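Local coordinates for Moesin/ezrin/radixin homolog 2 (Drosophila melanogaster, PDB 7EDR), which probably links membrane-associated proteins to the cell cortex and to growth-control signalling through its FERM domain, as a Merlin-type member of the ezrin/radixin/moesin family, at residues 92-106 and 188-200. Numbering follows the deposited sequence.
Sequences VSEELIQEITQHLFF and DEVEMEYLKIAQD
The side-chain amide of Q199 is held at both ends: its OE1 accepts the backbone N of V92 at 3.0 Å, with an N-H...O angle of 158°, while its NE2 turns to OD1 of N91. One glutamine thus ties the C-terminal end of segment 188-200 to the start of the short helix 92-95. Beside it, CG2 of V92 meets CB of L195 and SD of M192, both at 3.9 Å, and S93 OG rests against the aliphatic part of K196, whose NZ forms a salt bridge with E193. The M192 chain, bent at chi2 and chi3, carries its CE methyl to the Q102 amide, 3.4 Å from CD. That amide is also steadied from its own segment, as Q102 NE2 donates to L96 O from above the carbonyl plane.

Further along, E191 reaches out with an extended chain between two rings. Its carboxylate lies nearly coplanar with the H103 imidazole and OE2 accepts a hydrogen bond from ND1 at the ring edge, modelled implausibly short and so of doubtful length, whereas its CG sits over one face of F106, 3.7 Å from the ring centroid. The F106 ring swings away from its own backbone N and brings its CE1 edge onto the face of Y194, a T-shaped pair with planes at 83°. L195 lays its two methyls against the backbone of helix 99-106, CD1 by Q102 O and CD2 by F105 O and F106 CA. Helices 99-106 and 188-198 cross at 51°, their axes approaching to 9.5 Å, in the all-helical bundle of the central FERM subdomain.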
loop_
_atom_site.group_PDB
_atom_site.type_symbol
_atom_site.label_atom_id
_atom_site.label_comp_id
_atom_site.label_asym_id
_atom_site.label_seq_id
_atom_site.Cartn_x
_atom_site.Cartn_y
_atom_site.Cartn_z
ATOM N N VAL C 92 -16.750 -1.946 6.875
ATOM C CA VAL C 92 -16.978 -0.503 6.693
ATOM C C VAL C 92 -15.841 0.324 7.286
ATOM O O VAL C 92 -15.359 1.270 6.651
ATOM C CB VAL C 92 -18.331 -0.041 7.273
ATOM C CG1 VAL C 92 -19.459 -0.307 6.294
ATOM C CG2 VAL C 92 -18.598 -0.639 8.675
ATOM N N SER C 93 -15.388 -0.009 8.494
ATOM C CA SER C 93 -14.439 0.893 9.148
ATOM C C SER C 93 -13.047 0.839 8.527
ATOM O O SER C 93 -12.238 1.736 8.776
ATOM C CB SER C 93 -14.370 0.626 10.660
ATOM O OG SER C 93 -14.406 -0.752 10.960
ATOM N N GLU C 94 -12.745 -0.156 7.710
ATOM C CA GLU C 94 -11.481 -0.141 6.983
ATOM C C GLU C 94 -11.624 0.335 5.541
ATOM O O GLU C 94 -10.613 0.641 4.910
ATOM C CB GLU C 94 -10.831 -1.537 6.994
ATOM C CG GLU C 94 -10.223 -1.929 8.347
ATOM C CD GLU C 94 -8.955 -1.126 8.677
ATOM O OE1 GLU C 94 -7.951 -1.260 7.934
ATOM O OE2 GLU C 94 -8.968 -0.353 9.669
ATOM N N GLU C 95 -12.834 0.412 5.004
ATOM C CA GLU C 95 -12.987 0.589 3.573
ATOM C C GLU C 95 -13.760 1.833 3.175
ATOM O O GLU C 95 -13.509 2.357 2.091
ATOM C CB GLU C 95 -13.659 -0.649 2.956
ATOM C CG GLU C 95 -12.822 -1.912 3.105
ATOM C CD GLU C 95 -13.606 -3.189 2.834
ATOM O OE1 GLU C 95 -14.486 -3.162 1.950
ATOM O OE2 GLU C 95 -13.345 -4.215 3.516
ATOM N N LEU C 96 -14.689 2.324 4.001
ATOM C CA LEU C 96 -15.440 3.532 3.657
ATOM C C LEU C 96 -14.594 4.756 4.012
ATOM O O LEU C 96 -14.322 5.019 5.188
ATOM C CB LEU C 96 -16.789 3.544 4.367
ATOM C CG LEU C 96 -17.770 2.448 3.905
ATOM C CD1 LEU C 96 -19.184 2.702 4.417
ATOM C CD2 LEU C 96 -17.785 2.272 2.382
ATOM N N ILE C 97 -14.171 5.503 2.997
ATOM C CA ILE C 97 -13.178 6.558 3.176
ATOM C C ILE C 97 -13.829 7.904 3.467
ATOM O O ILE C 97 -13.444 8.598 4.413
ATOM C CB ILE C 97 -12.281 6.640 1.921
ATOM C CG1 ILE C 97 -11.627 5.278 1.627
ATOM C CG2 ILE C 97 -11.269 7.785 2.076
ATOM C CD1 ILE C 97 -11.167 5.085 0.153
ATOM N N GLN C 98 -14.799 8.309 2.647
ATOM C CA GLN C 98 -15.404 9.629 2.735
ATOM C C GLN C 98 -16.602 9.630 3.684
ATOM O O GLN C 98 -17.215 8.593 3.963
ATOM C CB GLN C 98 -15.881 10.106 1.364
ATOM C CG GLN C 98 -14.888 10.047 0.223
ATOM C CD GLN C 98 -15.497 10.644 -1.032
ATOM O OE1 GLN C 98 -16.061 9.927 -1.866
ATOM N NE2 GLN C 98 -15.439 11.971 -1.150
ATOM N N GLU C 99 -16.965 10.828 4.144
ATOM C CA GLU C 99 -18.129 10.922 5.013
ATOM C C GLU C 99 -19.426 10.815 4.227
ATOM O O GLU C 99 -20.389 10.203 4.705
ATOM C CB GLU C 99 -18.086 12.209 5.816
ATOM C CG GLU C 99 -17.259 12.064 7.086
ATOM C CD GLU C 99 -16.914 13.408 7.729
ATOM O OE1 GLU C 99 -15.774 13.542 8.236
ATOM O OE2 GLU C 99 -17.780 14.322 7.719
ATOM N N ILE C 100 -19.477 11.379 3.019
ATOM C CA ILE C 100 -20.687 11.238 2.219
ATOM C C ILE C 100 -20.988 9.758 1.966
ATOM O O ILE C 100 -22.145 9.323 2.057
ATOM C CB ILE C 100 -20.576 12.050 0.913
ATOM C CG1 ILE C 100 -21.862 11.905 0.070
ATOM C CG2 ILE C 100 -19.338 11.650 0.108
ATOM C CD1 ILE C 100 -23.134 12.206 0.827
ATOM N N THR C 101 -19.948 8.957 1.684
ATOM C CA THR C 101 -20.127 7.517 1.500
ATOM C C THR C 101 -20.683 6.865 2.762
ATOM O O THR C 101 -21.671 6.119 2.700
ATOM C CB THR C 101 -18.798 6.851 1.118
ATOM O OG1 THR C 101 -18.111 7.622 0.111
ATOM C CG2 THR C 101 -19.048 5.449 0.586
ATOM N N GLN C 102 -20.040 7.112 3.915
ATOM C CA GLN C 102 -20.513 6.543 5.180
ATOM C C GLN C 102 -21.943 6.955 5.456
ATOM O O GLN C 102 -22.767 6.136 5.857
ATOM C CB GLN C 102 -19.632 6.990 6.344
ATOM C CG GLN C 102 -18.185 6.696 6.118
ATOM C CD GLN C 102 -17.261 7.482 7.023
ATOM O OE1 GLN C 102 -17.708 8.137 7.972
ATOM N NE2 GLN C 102 -15.956 7.416 6.734
ATOM N N HIS C 103 -22.255 8.221 5.222
ATOM C CA HIS C 103 -23.595 8.717 5.477
ATOM C C HIS C 103 -24.625 8.021 4.597
ATOM O O HIS C 103 -25.683 7.603 5.078
ATOM C CB HIS C 103 -23.617 10.223 5.241
ATOM C CG HIS C 103 -24.922 10.855 5.575
ATOM N ND1 HIS C 103 -25.414 10.896 6.863
ATOM C CD2 HIS C 103 -25.849 11.448 4.789
ATOM C CE1 HIS C 103 -26.590 11.497 6.853
ATOM N NE2 HIS C 103 -26.875 11.842 5.608
ATOM N N LEU C 104 -24.332 7.892 3.297
ATOM C CA LEU C 104 -25.280 7.260 2.381
ATOM C C LEU C 104 -25.485 5.779 2.713
ATOM O O LEU C 104 -26.599 5.260 2.577
ATOM C CB LEU C 104 -24.810 7.449 0.936
ATOM C CG LEU C 104 -24.914 8.862 0.339
ATOM C CD1 LEU C 104 -24.545 8.857 -1.131
ATOM C CD2 LEU C 104 -26.309 9.430 0.497
ATOM N N PHE C 105 -24.434 5.081 3.171
ATOM C CA PHE C 105 -24.619 3.700 3.624
ATOM C C PHE C 105 -25.417 3.651 4.924
ATOM O O PHE C 105 -26.283 2.778 5.095
ATOM C CB PHE C 105 -23.273 2.993 3.816
ATOM C CG PHE C 105 -22.767 2.296 2.592
ATOM C CD1 PHE C 105 -23.218 1.013 2.260
ATOM C CD2 PHE C 105 -21.830 2.906 1.767
ATOM C CE1 PHE C 105 -22.753 0.362 1.121
ATOM C CE2 PHE C 105 -21.357 2.248 0.617
ATOM C CZ PHE C 105 -21.817 0.979 0.304
ATOM N N PHE C 106 -25.135 4.574 5.850
ATOM C CA PHE C 106 -25.856 4.604 7.112
ATOM C C PHE C 106 -27.356 4.727 6.882
ATOM O O PHE C 106 -28.147 4.002 7.497
ATOM C CB PHE C 106 -25.361 5.750 7.994
ATOM C CG PHE C 106 -26.302 6.077 9.139
ATOM C CD1 PHE C 106 -26.370 5.256 10.257
ATOM C CD2 PHE C 106 -27.143 7.189 9.082
ATOM C CE1 PHE C 106 -27.270 5.536 11.308
ATOM C CE2 PHE C 106 -28.022 7.470 10.121
ATOM C CZ PHE C 106 -28.079 6.639 11.238
ATOM N N ASP C 188 -20.974 11.612 12.765
ATOM C CA ASP C 188 -20.415 10.710 11.762
ATOM C C ASP C 188 -19.697 9.529 12.416
ATOM O O ASP C 188 -19.660 8.435 11.840
ATOM C CB ASP C 188 -19.487 11.466 10.788
ATOM C CG ASP C 188 -18.070 11.681 11.336
ATOM O OD1 ASP C 188 -17.220 10.763 11.224
ATOM O OD2 ASP C 188 -17.795 12.785 11.859
ATOM N N GLU C 189 -19.155 9.707 13.623
ATOM C CA GLU C 189 -18.601 8.558 14.332
ATOM C C GLU C 189 -19.689 7.575 14.736
ATOM O O GLU C 189 -19.480 6.355 14.696
ATOM C CB GLU C 189 -17.829 9.014 15.564
ATOM C CG GLU C 189 -16.433 9.499 15.234
ATOM C CD GLU C 189 -15.845 10.365 16.323
ATOM O OE1 GLU C 189 -16.472 10.476 17.401
ATOM O OE2 GLU C 189 -14.754 10.934 16.097
ATOM N N VAL C 190 -20.850 8.084 15.152
ATOM C CA VAL C 190 -21.920 7.190 15.566
ATOM C C VAL C 190 -22.535 6.500 14.353
ATOM O O VAL C 190 -22.926 5.330 14.441
ATOM C CB VAL C 190 -22.961 7.960 16.404
ATOM C CG1 VAL C 190 -24.263 7.151 16.568
ATOM C CG2 VAL C 190 -22.360 8.331 17.770
ATOM N N GLU C 191 -22.599 7.182 13.200
ATOM C CA GLU C 191 -22.983 6.501 11.967
ATOM C C GLU C 191 -22.086 5.294 11.727
ATOM O O GLU C 191 -22.571 4.180 11.485
ATOM C CB GLU C 191 -22.938 7.460 10.777
ATOM C CG GLU C 191 -24.142 8.415 10.658
ATOM C CD GLU C 191 -24.060 9.335 9.430
ATOM O OE1 GLU C 191 -22.975 9.397 8.801
ATOM O OE2 GLU C 191 -25.078 9.988 9.077
ATOM N N MET C 192 -20.772 5.476 11.864
ATOM C CA MET C 192 -19.881 4.351 11.625
ATOM C C MET C 192 -20.113 3.229 12.638
ATOM O O MET C 192 -20.083 2.041 12.270
ATOM C CB MET C 192 -18.433 4.818 11.627
ATOM C CG MET C 192 -17.429 3.698 11.301
ATOM S SD MET C 192 -17.538 2.993 9.618
ATOM C CE MET C 192 -17.470 4.462 8.618
ATOM N N GLU C 193 -20.381 3.575 13.907
ATOM C CA GLU C 193 -20.658 2.547 14.914
ATOM C C GLU C 193 -21.926 1.776 14.578
ATOM O O GLU C 193 -21.987 0.559 14.763
ATOM C CB GLU C 193 -20.787 3.167 16.311
ATOM C CG GLU C 193 -19.500 3.750 16.874
ATOM C CD GLU C 193 -18.385 2.711 16.985
ATOM O OE1 GLU C 193 -18.660 1.600 17.497
ATOM O OE2 GLU C 193 -17.243 3.006 16.551
ATOM N N TYR C 194 -22.959 2.480 14.114
ATOM C CA TYR C 194 -24.176 1.827 13.658
ATOM C C TYR C 194 -23.870 0.829 12.538
ATOM O O TYR C 194 -24.343 -0.311 12.563
ATOM C CB TYR C 194 -25.174 2.898 13.203
ATOM C CG TYR C 194 -26.538 2.396 12.793
ATOM C CD1 TYR C 194 -26.715 1.661 11.633
ATOM C CD2 TYR C 194 -27.659 2.694 13.553
ATOM C CE1 TYR C 194 -27.961 1.208 11.262
ATOM C CE2 TYR C 194 -28.910 2.246 13.189
ATOM C CZ TYR C 194 -29.055 1.504 12.050
ATOM O OH TYR C 194 -30.298 1.054 11.690
ATOM N N LEU C 195 -23.076 1.241 11.542
ATOM C CA LEU C 195 -22.743 0.330 10.453
ATOM C C LEU C 195 -21.943 -0.870 10.959
ATOM O O LEU C 195 -22.187 -2.006 10.537
ATOM C CB LEU C 195 -21.982 1.068 9.353
ATOM C CG LEU C 195 -22.861 2.047 8.585
ATOM C CD1 LEU C 195 -22.030 3.032 7.743
ATOM C CD2 LEU C 195 -23.855 1.287 7.713
ATOM N N LYS C 196 -21.001 -0.647 11.885
ATOM C CA LYS C 196 -20.217 -1.764 12.414
ATOM C C LYS C 196 -21.094 -2.846 13.040
ATOM O O LYS C 196 -20.744 -4.029 13.000
ATOM C CB LYS C 196 -19.197 -1.256 13.425
ATOM C CG LYS C 196 -17.873 -0.883 12.780
ATOM C CD LYS C 196 -16.804 -0.617 13.825
ATOM C CE LYS C 196 -16.750 0.852 14.171
ATOM N NZ LYS C 196 -15.699 1.102 15.177
ATOM N N ILE C 197 -22.240 -2.474 13.596
ATOM C CA ILE C 197 -23.160 -3.468 14.126
ATOM C C ILE C 197 -24.088 -4.006 13.048
ATOM O O ILE C 197 -24.368 -5.208 13.014
ATOM C CB ILE C 197 -23.929 -2.857 15.313
ATOM C CG1 ILE C 197 -23.045 -2.974 16.550
ATOM C CG2 ILE C 197 -25.273 -3.566 15.532
ATOM C CD1 ILE C 197 -23.386 -2.071 17.556
ATOM N N ALA C 198 -24.562 -3.145 12.142
ATOM C CA ALA C 198 -25.388 -3.631 11.041
ATOM C C ALA C 198 -24.644 -4.658 10.203
ATOM O O ALA C 198 -25.235 -5.647 9.756
ATOM C CB ALA C 198 -25.847 -2.477 10.157
ATOM N N GLN C 199 -23.342 -4.457 9.985
ATOM C CA GLN C 199 -22.675 -5.316 9.020
ATOM C C GLN C 199 -22.485 -6.738 9.537
ATOM O O GLN C 199 -22.191 -7.637 8.740
ATOM C CB GLN C 199 -21.345 -4.685 8.584
ATOM C CG GLN C 199 -20.114 -5.084 9.370
ATOM C CD GLN C 199 -18.864 -4.381 8.857
ATOM O OE1 GLN C 199 -18.758 -4.046 7.675
ATOM N NE2 GLN C 199 -17.924 -4.137 9.747
ATOM N N ASP C 200 -22.695 -6.972 10.829
ATOM C CA ASP C 200 -22.593 -8.310 11.390
ATOM C C ASP C 200 -23.921 -9.052 11.388
ATOM O O ASP C 200 -23.962 -10.218 11.794
ATOM C CB ASP C 200 -22.012 -8.248 12.816
ATOM C CG ASP C 200 -20.489 -7.995 12.821
ATOM O OD1 ASP C 200 -19.869 -8.027 11.732
ATOM O OD2 ASP C 200 -19.908 -7.780 13.907
#